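Long-range contacts in uncharacterized protein YjgB (Bacillus subtilis, PDB 4YGT), which is of unknown function but is probably a secreted lipoprotein, the first member of the DUF4309 family to have its structure determined: residues N22-A27 against Y135-Y140; Q34-L39 against Y78-H83; E90-G95 against A152-L157. All blocks are in the same frame, centred on the assembly; numbering follows the deposited sequence.

Contact 1: residues N22-A27 against Y135-Y140. With EDO (1,2-ethanediol), chain F.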
# COMPACT_ATOMS: atom_id res chain seq x y z
N ASN A 22 4.24 2.67 -11.05
CA ASN A 22 2.84 2.33 -11.22
C ASN A 22 2.02 2.72 -9.96
O ASN A 22 0.89 3.19 -10.09
CB ASN A 22 2.67 0.84 -11.58
CG ASN A 22 1.31 0.43 -12.09
OD1 ASN A 22 0.53 1.23 -12.65
ND2 ASN A 22 1.00 -0.86 -11.96
N LEU A 23 2.60 2.56 -8.76
CA LEU A 23 1.97 2.91 -7.49
C LEU A 23 1.76 4.42 -7.39
O LEU A 23 0.67 4.84 -7.03
CB LEU A 23 2.79 2.42 -6.30
CG LEU A 23 2.82 0.94 -6.01
CD1 LEU A 23 3.98 0.62 -5.06
CD2 LEU A 23 1.51 0.47 -5.39
N TYR A 24 2.79 5.21 -7.74
CA TYR A 24 2.75 6.67 -7.74
C TYR A 24 1.66 7.19 -8.68
O TYR A 24 0.90 8.07 -8.29
CB TYR A 24 4.12 7.26 -8.12
CG TYR A 24 4.18 8.78 -8.10
CD1 TYR A 24 4.24 9.48 -6.90
CD2 TYR A 24 4.19 9.50 -9.29
CE1 TYR A 24 4.31 10.88 -6.89
CE2 TYR A 24 4.26 10.90 -9.29
CZ TYR A 24 4.32 11.58 -8.09
OH TYR A 24 4.38 12.95 -8.09
N ASN A 25 1.58 6.60 -9.89
CA ASN A 25 0.61 6.89 -10.94
C ASN A 25 -0.83 6.70 -10.47
O ASN A 25 -1.57 7.68 -10.47
CB ASN A 25 0.88 5.98 -12.17
CG ASN A 25 -0.07 6.10 -13.36
OD1 ASN A 25 -0.11 7.11 -14.07
ND2 ASN A 25 -0.76 5.01 -13.69
N THR A 26 -1.20 5.48 -10.01
CA THR A 26 -2.58 5.17 -9.64
C THR A 26 -3.00 5.88 -8.36
O THR A 26 -4.19 6.22 -8.22
CB THR A 26 -2.88 3.65 -9.59
OG1 THR A 26 -2.36 3.07 -8.41
CG2 THR A 26 -2.37 2.92 -10.80
N ALA A 27 -2.05 6.16 -7.47
CA ALA A 27 -2.27 6.91 -6.21
C ALA A 27 -3.02 8.24 -6.43
O ALA A 27 -3.78 8.63 -5.56
CB ALA A 27 -0.95 7.18 -5.53
N TYR A 135 4.95 10.57 -0.27
CA TYR A 135 4.86 11.23 -1.57
C TYR A 135 3.43 11.74 -1.78
O TYR A 135 2.51 10.95 -1.72
CB TYR A 135 5.27 10.27 -2.71
CG TYR A 135 6.77 10.11 -2.82
CD1 TYR A 135 7.53 10.98 -3.60
CD2 TYR A 135 7.44 9.11 -2.13
CE1 TYR A 135 8.91 10.85 -3.69
CE2 TYR A 135 8.82 8.96 -2.22
CZ TYR A 135 9.56 9.84 -3.00
OH TYR A 135 10.93 9.70 -3.09
N ASP A 136 3.25 13.06 -1.98
CA ASP A 136 1.91 13.61 -2.20
C ASP A 136 1.47 13.32 -3.64
O ASP A 136 2.27 13.48 -4.56
CB ASP A 136 1.85 15.12 -1.90
CG ASP A 136 1.99 15.49 -0.43
OD1 ASP A 136 1.66 14.65 0.44
OD2 ASP A 136 2.34 16.66 -0.15
N THR A 137 0.23 12.81 -3.80
CA THR A 137 -0.35 12.40 -5.09
C THR A 137 -1.78 12.98 -5.26
O THR A 137 -2.78 12.28 -5.14
CB THR A 137 -0.33 10.86 -5.22
OG1 THR A 137 -1.14 10.30 -4.19
CG2 THR A 137 1.08 10.28 -5.14
N GLY A 138 -1.83 14.27 -5.53
CA GLY A 138 -3.07 15.00 -5.71
C GLY A 138 -3.85 15.13 -4.42
O GLY A 138 -3.37 15.76 -3.47
N ARG A 139 -5.04 14.52 -4.39
CA ARG A 139 -5.92 14.47 -3.23
C ARG A 139 -5.44 13.41 -2.22
O ARG A 139 -5.97 13.36 -1.10
CB ARG A 139 -7.33 14.06 -3.67
CG ARG A 139 -8.05 15.03 -4.56
CD ARG A 139 -9.53 14.94 -4.28
NE ARG A 139 -10.21 14.11 -5.26
CZ ARG A 139 -11.53 13.99 -5.34
NH1 ARG A 139 -12.31 14.62 -4.48
NH2 ARG A 139 -12.07 13.23 -6.28
N TYR A 140 -4.54 12.51 -2.64
CA TYR A 140 -4.10 11.38 -1.81
C TYR A 140 -2.60 11.46 -1.49
O TYR A 140 -1.91 12.39 -1.92
CB TYR A 140 -4.45 10.05 -2.54
CG TYR A 140 -5.86 10.07 -3.12
CD1 TYR A 140 -6.96 9.80 -2.31
CD2 TYR A 140 -6.09 10.48 -4.43
CE1 TYR A 140 -8.26 9.88 -2.82
CE2 TYR A 140 -7.39 10.59 -4.94
CZ TYR A 140 -8.47 10.28 -4.13
OH TYR A 140 -9.75 10.36 -4.63
C1 EDO F . -9.07 12.17 -8.60
O1 EDO F . -8.98 13.17 -7.58
C2 EDO F . -9.44 10.77 -8.02
O2 EDO F . -10.79 10.65 -7.57
O HOH W 1 5.05 13.91 -5.36
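Thr-137 sits between Tyr-24 and Ala-27 on helix 14-27, its CB 3.7 Å from CB of Ala-27. Beyond CB the threonine forks. OG1, turned between the backbone N and the carbonyl carbon (chi1 63°), approaches CB and O of Ala-27, with at most a weak bond to that oxygen; CG2 runs past the tyrosine, 3.7 Å from CD1 of Tyr-24. Further out, CB of Tyr-135 lies at the edge of the Tyr-24 ring, nearest CE1, and one water joins OH of Tyr-24 to O of Asp-136. That hydroxyl is also hydrogen-bonded to OH of Tyr-28. Helix 14-27 thus packs against the end of strand 131-137, where a type II' turn from Thr-137 to Tyr-140 forms the beta hairpin leading into strand 140-146. Past the turn, CD2 of Tyr-140 lies 3.2 Å from O of Ala-27, and CB of Arg-139 sits over the rim of one face of that ring. OH of Tyr-140 and O2 of an ethanediol, probably from the crystallisation liquor, are hydrogen-bonded at 3.1 Å. With an alanine at Tyr-140, the diol would probably lose this hydroxyl partner and the Ala-27 oxygen the ring carbons lying against it. The diol is also held by Arg-139, whose NE donates to its O1 at 2.8 Å.

Contact 2: residues Q34-L39 against Y78-H83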
# COMPACT_ATOMS: atom_id res chain seq x y z
N GLN A 34 -3.21 -3.27 -10.25
CA GLN A 34 -3.36 -4.72 -10.42
C GLN A 34 -4.68 -5.25 -9.82
O GLN A 34 -5.75 -4.90 -10.31
CB GLN A 34 -2.13 -5.46 -9.82
CG GLN A 34 -0.75 -5.05 -10.39
CD GLN A 34 -0.60 -5.34 -11.86
OE1 GLN A 34 -0.82 -4.47 -12.71
NE2 GLN A 34 -0.23 -6.58 -12.18
N GLN A 35 -4.59 -6.12 -8.80
CA GLN A 35 -5.75 -6.78 -8.19
C GLN A 35 -6.68 -5.79 -7.50
O GLN A 35 -7.91 -5.97 -7.54
CB GLN A 35 -5.29 -7.87 -7.18
CG GLN A 35 -4.49 -9.03 -7.82
CD GLN A 35 -3.06 -8.73 -8.26
OE1 GLN A 35 -2.40 -7.78 -7.78
NE2 GLN A 35 -2.53 -9.55 -9.18
N ALA A 36 -6.11 -4.70 -6.93
CA ALA A 36 -6.87 -3.68 -6.22
C ALA A 36 -7.50 -2.66 -7.17
O ALA A 36 -8.21 -1.76 -6.72
CB ALA A 36 -5.97 -2.97 -5.20
N GLN A 37 -7.29 -2.81 -8.47
CA GLN A 37 -7.82 -1.85 -9.46
C GLN A 37 -9.32 -1.57 -9.31
O GLN A 37 -10.10 -2.52 -9.17
CB GLN A 37 -7.57 -2.36 -10.87
CG GLN A 37 -7.67 -1.26 -11.90
CD GLN A 37 -7.86 -1.80 -13.28
OE1 GLN A 37 -7.40 -2.89 -13.63
NE2 GLN A 37 -8.54 -1.04 -14.09
N GLY A 38 -9.69 -0.28 -9.34
CA GLY A 38 -11.08 0.16 -9.29
C GLY A 38 -11.68 0.22 -7.90
O GLY A 38 -12.88 0.46 -7.77
N LEU A 39 -10.85 0.00 -6.86
CA LEU A 39 -11.29 0.13 -5.47
C LEU A 39 -10.78 1.48 -4.97
O LEU A 39 -9.60 1.61 -4.64
CB LEU A 39 -10.80 -1.06 -4.62
CG LEU A 39 -11.35 -2.44 -4.99
CD1 LEU A 39 -10.58 -3.53 -4.30
CD2 LEU A 39 -12.83 -2.53 -4.67
N TYR A 78 -2.76 -7.49 0.69
CA TYR A 78 -3.44 -6.20 0.84
C TYR A 78 -4.16 -6.12 2.14
O TYR A 78 -4.59 -7.13 2.67
CB TYR A 78 -4.49 -5.88 -0.25
CG TYR A 78 -3.94 -5.66 -1.63
CD1 TYR A 78 -3.51 -4.39 -2.04
CD2 TYR A 78 -3.87 -6.69 -2.54
CE1 TYR A 78 -3.02 -4.19 -3.32
CE2 TYR A 78 -3.41 -6.49 -3.82
CZ TYR A 78 -2.96 -5.26 -4.21
OH TYR A 78 -2.49 -5.20 -5.49
N GLY A 79 -4.38 -4.88 2.57
CA GLY A 79 -5.14 -4.52 3.74
C GLY A 79 -6.06 -3.38 3.37
O GLY A 79 -5.68 -2.47 2.63
N PHE A 80 -7.30 -3.43 3.84
CA PHE A 80 -8.28 -2.38 3.63
C PHE A 80 -8.90 -1.98 4.96
O PHE A 80 -9.40 -2.83 5.67
CB PHE A 80 -9.37 -2.83 2.66
CG PHE A 80 -8.86 -3.18 1.29
CD1 PHE A 80 -8.38 -4.46 1.02
CD2 PHE A 80 -8.84 -2.24 0.27
CE1 PHE A 80 -7.91 -4.79 -0.25
CE2 PHE A 80 -8.36 -2.57 -0.99
CZ PHE A 80 -7.90 -3.84 -1.24
N SER A 81 -8.82 -0.71 5.30
CA SER A 81 -9.52 -0.16 6.46
C SER A 81 -10.68 0.68 5.90
O SER A 81 -10.63 1.10 4.74
CB SER A 81 -8.59 0.64 7.36
OG SER A 81 -8.20 1.86 6.76
N TYR A 82 -11.73 0.89 6.69
CA TYR A 82 -12.92 1.61 6.24
C TYR A 82 -13.35 2.74 7.19
O TYR A 82 -13.09 2.67 8.39
CB TYR A 82 -14.08 0.61 6.12
CG TYR A 82 -13.69 -0.66 5.38
CD1 TYR A 82 -13.50 -0.67 4.00
CD2 TYR A 82 -13.49 -1.86 6.08
CE1 TYR A 82 -13.11 -1.82 3.33
CE2 TYR A 82 -13.10 -3.02 5.41
CZ TYR A 82 -12.93 -3.01 4.03
OH TYR A 82 -12.58 -4.15 3.35
N HIS A 83 -14.07 3.75 6.64
CA HIS A 83 -14.68 4.80 7.47
C HIS A 83 -15.95 4.21 8.12
O HIS A 83 -16.31 3.06 7.84
CB HIS A 83 -15.05 6.06 6.64
CG HIS A 83 -13.93 6.72 5.91
ND1 HIS A 83 -13.01 7.50 6.56
CD2 HIS A 83 -13.70 6.80 4.57
CE1 HIS A 83 -12.21 7.97 5.62
NE2 HIS A 83 -12.59 7.58 4.41
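The loop that leaves helix 14-27 crosses one face of the antiparallel sheet here, setting Gln-35, Ala-36 and Leu-39 on the aromatic side chains of strand 77-82. Ala-36 lies at the middle of the contact: its CB is 3.7 Å from CE1 of Tyr-78, and the same methyl also reaches the edge of the Phe-80 ring, 4.5 Å from CZ of Phe-80. Tyr-78 and Phe-80 are two residues apart on the strand, so their side chains emerge on the same face, and one methyl can serve both.

On the other flank of the tyrosine, CB of Gln-35 approaches CE2 of Tyr-78 at 4.1 Å. The glutamine chain bends at chi2 (73°), which brings its amide back to the phenol; the two side chains cross at about a right angle, with the amide and ring planes 47° apart. OE1 of Gln-35 lies 3.5 Å from OH of Tyr-78, a weak hydrogen bond at most. The amide nitrogen has a further weak partner in Gln-75.

A short 3-10 segment at 35-36 and a type II turn from Ala-36 to Leu-39 shape this part of the loop. The turn, with Gly-38 at positive phi (82°), is closed by the backbone bond from N of Leu-39 to O of Ala-36. It brings the chain back to the sheet, where Leu-39 lies across Phe-80, its CD1 4.1 Å from CZ of Phe-80.

Helix 46-53 packs beside the same aromatics: the Phe-53 ring meets those of both Tyr-78 and Phe-80 at steep angles and also touches Leu-39, while Val-49 lies against Phe-80. From strand 88-95, Ile-91 touches Phe-80 and Ile-88 touches Leu-39.

Contact 3: residues E90-G95 against A152-L157. With SO4 (sulfate ion), chain B.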
# COMPACT_ATOMS: atom_id res chain seq x y z
N GLU A 90 -8.24 3.48 3.89
CA GLU A 90 -6.82 3.27 3.59
C GLU A 90 -6.58 1.95 2.91
O GLU A 90 -7.26 0.95 3.21
CB GLU A 90 -6.00 3.34 4.90
CG GLU A 90 -4.48 3.26 4.75
CD GLU A 90 -3.69 3.47 6.02
OE1 GLU A 90 -4.21 4.10 6.97
OE2 GLU A 90 -2.52 3.03 6.06
N ILE A 91 -5.62 1.94 1.96
CA ILE A 91 -5.22 0.69 1.28
C ILE A 91 -3.77 0.46 1.66
O ILE A 91 -2.98 1.40 1.66
CB ILE A 91 -5.46 0.68 -0.28
CG1 ILE A 91 -6.92 1.09 -0.62
CG2 ILE A 91 -5.12 -0.70 -0.88
CD1 ILE A 91 -7.23 1.36 -2.11
N ARG A 92 -3.45 -0.77 2.05
CA ARG A 92 -2.12 -1.19 2.44
C ARG A 92 -1.68 -2.32 1.50
O ARG A 92 -2.36 -3.34 1.39
CB ARG A 92 -2.16 -1.62 3.90
CG ARG A 92 -0.83 -1.63 4.59
CD ARG A 92 -1.03 -1.66 6.09
NE ARG A 92 -1.29 -0.35 6.67
CZ ARG A 92 -1.54 -0.15 7.96
NH1 ARG A 92 -1.62 -1.18 8.79
NH2 ARG A 92 -1.77 1.07 8.42
N TYR A 93 -0.56 -2.10 0.78
CA TYR A 93 0.08 -3.02 -0.17
C TYR A 93 1.27 -3.68 0.55
O TYR A 93 2.18 -2.98 0.99
CB TYR A 93 0.51 -2.23 -1.42
CG TYR A 93 1.26 -3.03 -2.46
CD1 TYR A 93 0.58 -3.75 -3.43
CD2 TYR A 93 2.65 -3.04 -2.48
CE1 TYR A 93 1.27 -4.52 -4.37
CE2 TYR A 93 3.35 -3.79 -3.42
CZ TYR A 93 2.66 -4.53 -4.37
OH TYR A 93 3.35 -5.29 -5.29
N PHE A 94 1.26 -5.03 0.67
CA PHE A 94 2.29 -5.74 1.43
C PHE A 94 3.37 -6.43 0.59
O PHE A 94 4.32 -6.99 1.15
CB PHE A 94 1.61 -6.78 2.31
CG PHE A 94 0.86 -6.16 3.46
CD1 PHE A 94 1.52 -5.83 4.65
CD2 PHE A 94 -0.52 -5.97 3.40
CE1 PHE A 94 0.82 -5.27 5.72
CE2 PHE A 94 -1.21 -5.43 4.47
CZ PHE A 94 -0.55 -5.09 5.62
N GLY A 95 3.23 -6.36 -0.74
CA GLY A 95 4.13 -7.06 -1.64
C GLY A 95 3.85 -8.55 -1.56
O GLY A 95 2.83 -8.96 -1.01
N ALA A 152 11.09 -1.83 1.81
CA ALA A 152 9.71 -1.48 2.15
C ALA A 152 8.97 -2.69 2.74
O ALA A 152 9.06 -3.79 2.20
CB ALA A 152 8.96 -0.97 0.91
N ASP A 153 8.22 -2.46 3.82
CA ASP A 153 7.40 -3.47 4.50
C ASP A 153 6.02 -3.48 3.91
O ASP A 153 5.50 -4.54 3.58
CB ASP A 153 7.34 -3.19 5.99
CG ASP A 153 8.68 -3.45 6.67
OD1 ASP A 153 9.49 -4.25 6.12
OD2 ASP A 153 8.93 -2.85 7.72
N HIS A 154 5.44 -2.28 3.74
CA HIS A 154 4.14 -2.03 3.11
C HIS A 154 4.09 -0.58 2.61
O HIS A 154 4.88 0.27 3.04
CB HIS A 154 2.95 -2.33 4.04
CG HIS A 154 3.02 -1.68 5.39
ND1 HIS A 154 2.62 -0.37 5.59
CD2 HIS A 154 3.43 -2.20 6.57
CE1 HIS A 154 2.80 -0.14 6.88
NE2 HIS A 154 3.27 -1.22 7.51
N VAL A 155 3.19 -0.35 1.66
CA VAL A 155 2.95 0.96 1.04
C VAL A 155 1.49 1.28 1.31
O VAL A 155 0.62 0.47 1.00
CB VAL A 155 3.28 0.94 -0.47
CG1 VAL A 155 3.11 2.33 -1.07
CG2 VAL A 155 4.69 0.43 -0.72
N ASN A 156 1.22 2.42 1.97
CA ASN A 156 -0.14 2.86 2.32
C ASN A 156 -0.66 3.95 1.41
O ASN A 156 0.08 4.86 1.04
CB ASN A 156 -0.20 3.36 3.76
CG ASN A 156 0.26 2.37 4.79
OD1 ASN A 156 0.33 1.17 4.54
ND2 ASN A 156 0.58 2.87 5.98
N LEU A 157 -1.96 3.88 1.08
CA LEU A 157 -2.62 4.93 0.31
C LEU A 157 -3.81 5.45 1.09
O LEU A 157 -4.65 4.66 1.51
CB LEU A 157 -3.06 4.45 -1.07
CG LEU A 157 -3.67 5.50 -2.00
CD1 LEU A 157 -2.67 6.56 -2.39
CD2 LEU A 157 -4.24 4.86 -3.21
S SO4 B . -2.91 0.43 12.83
O1 SO4 B . -4.25 0.45 13.43
O2 SO4 B . -2.53 -0.90 12.37
O3 SO4 B . -2.91 1.37 11.70
O4 SO4 B . -1.91 0.84 13.80
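Ile-91 and Leu-157 pair through two backbone hydrogen bonds, and Tyr-93 and Val-155 repeat the pattern two residues along, making an antiparallel ladder. Its straightest bond runs from N of Tyr-93 to O of Val-155, 2.8 Å at 175°. The face carrying Ile-91, Tyr-93, Val-155 and Leu-157 is buried, with CB of Tyr-93 4.3 Å from CB of Val-155.

The face with Arg-92, His-154 and Asn-156 is polar and more open. Between the ladder's hydrogen-bonded pairs, Arg-92 and Asn-156 form a non-hydrogen-bonded pair whose side chains run alongside each other. OD1 of Asn-156 takes a bond from ND1 of His-154 (3.0 Å) and a weak one from NE of Arg-92. CD of Arg-92 lies over the imidazole face, 4.1 Å from the ring centroid of His-154, a CH-pi contact; the histidine's chi1 of 52° swings its ring over Arg-92. NH2 of Arg-92 makes a salt bridge to OE2 of Glu-90 (3.2 Å), met from above the carboxylate plane, and only a weak, 3.5 Å bond to O3 of a sulfate, probably from the crystallisation liquor, to which Arg-65 is also hydrogen-bonded.

The two strands are central in the sheet, flanked by strands 77-82 and 140-146. Helix 14-27 packs on the buried face, Leu-19 against Tyr-93 and Ala-27 against Leu-157.

How the contacts relate
All three contacts reach the same antiparallel sheet, with contact 3 at its middle, its centre about 2 Å from that of the chain. Contact 2 adjoins it through strand 77-82, centres about 10 Å apart: N of Gly-79 lies 2.8 Å from O of Arg-92, probably hydrogen-bonded, and CE1 of Tyr-78 packs 3.6 Å from CD1 of Tyr-93. Contact 1 joins it through Leu-157, whose CD1 is 3.6 Å from CB of Ala-27. Contacts 1 and 2 are about 14 Å apart between centres and barely touch, at Asn-22 and Gln-34. Along the chain, contact 2 is nested within the loop closed by contact 1, whereas the segments of contacts 1 and 3 alternate.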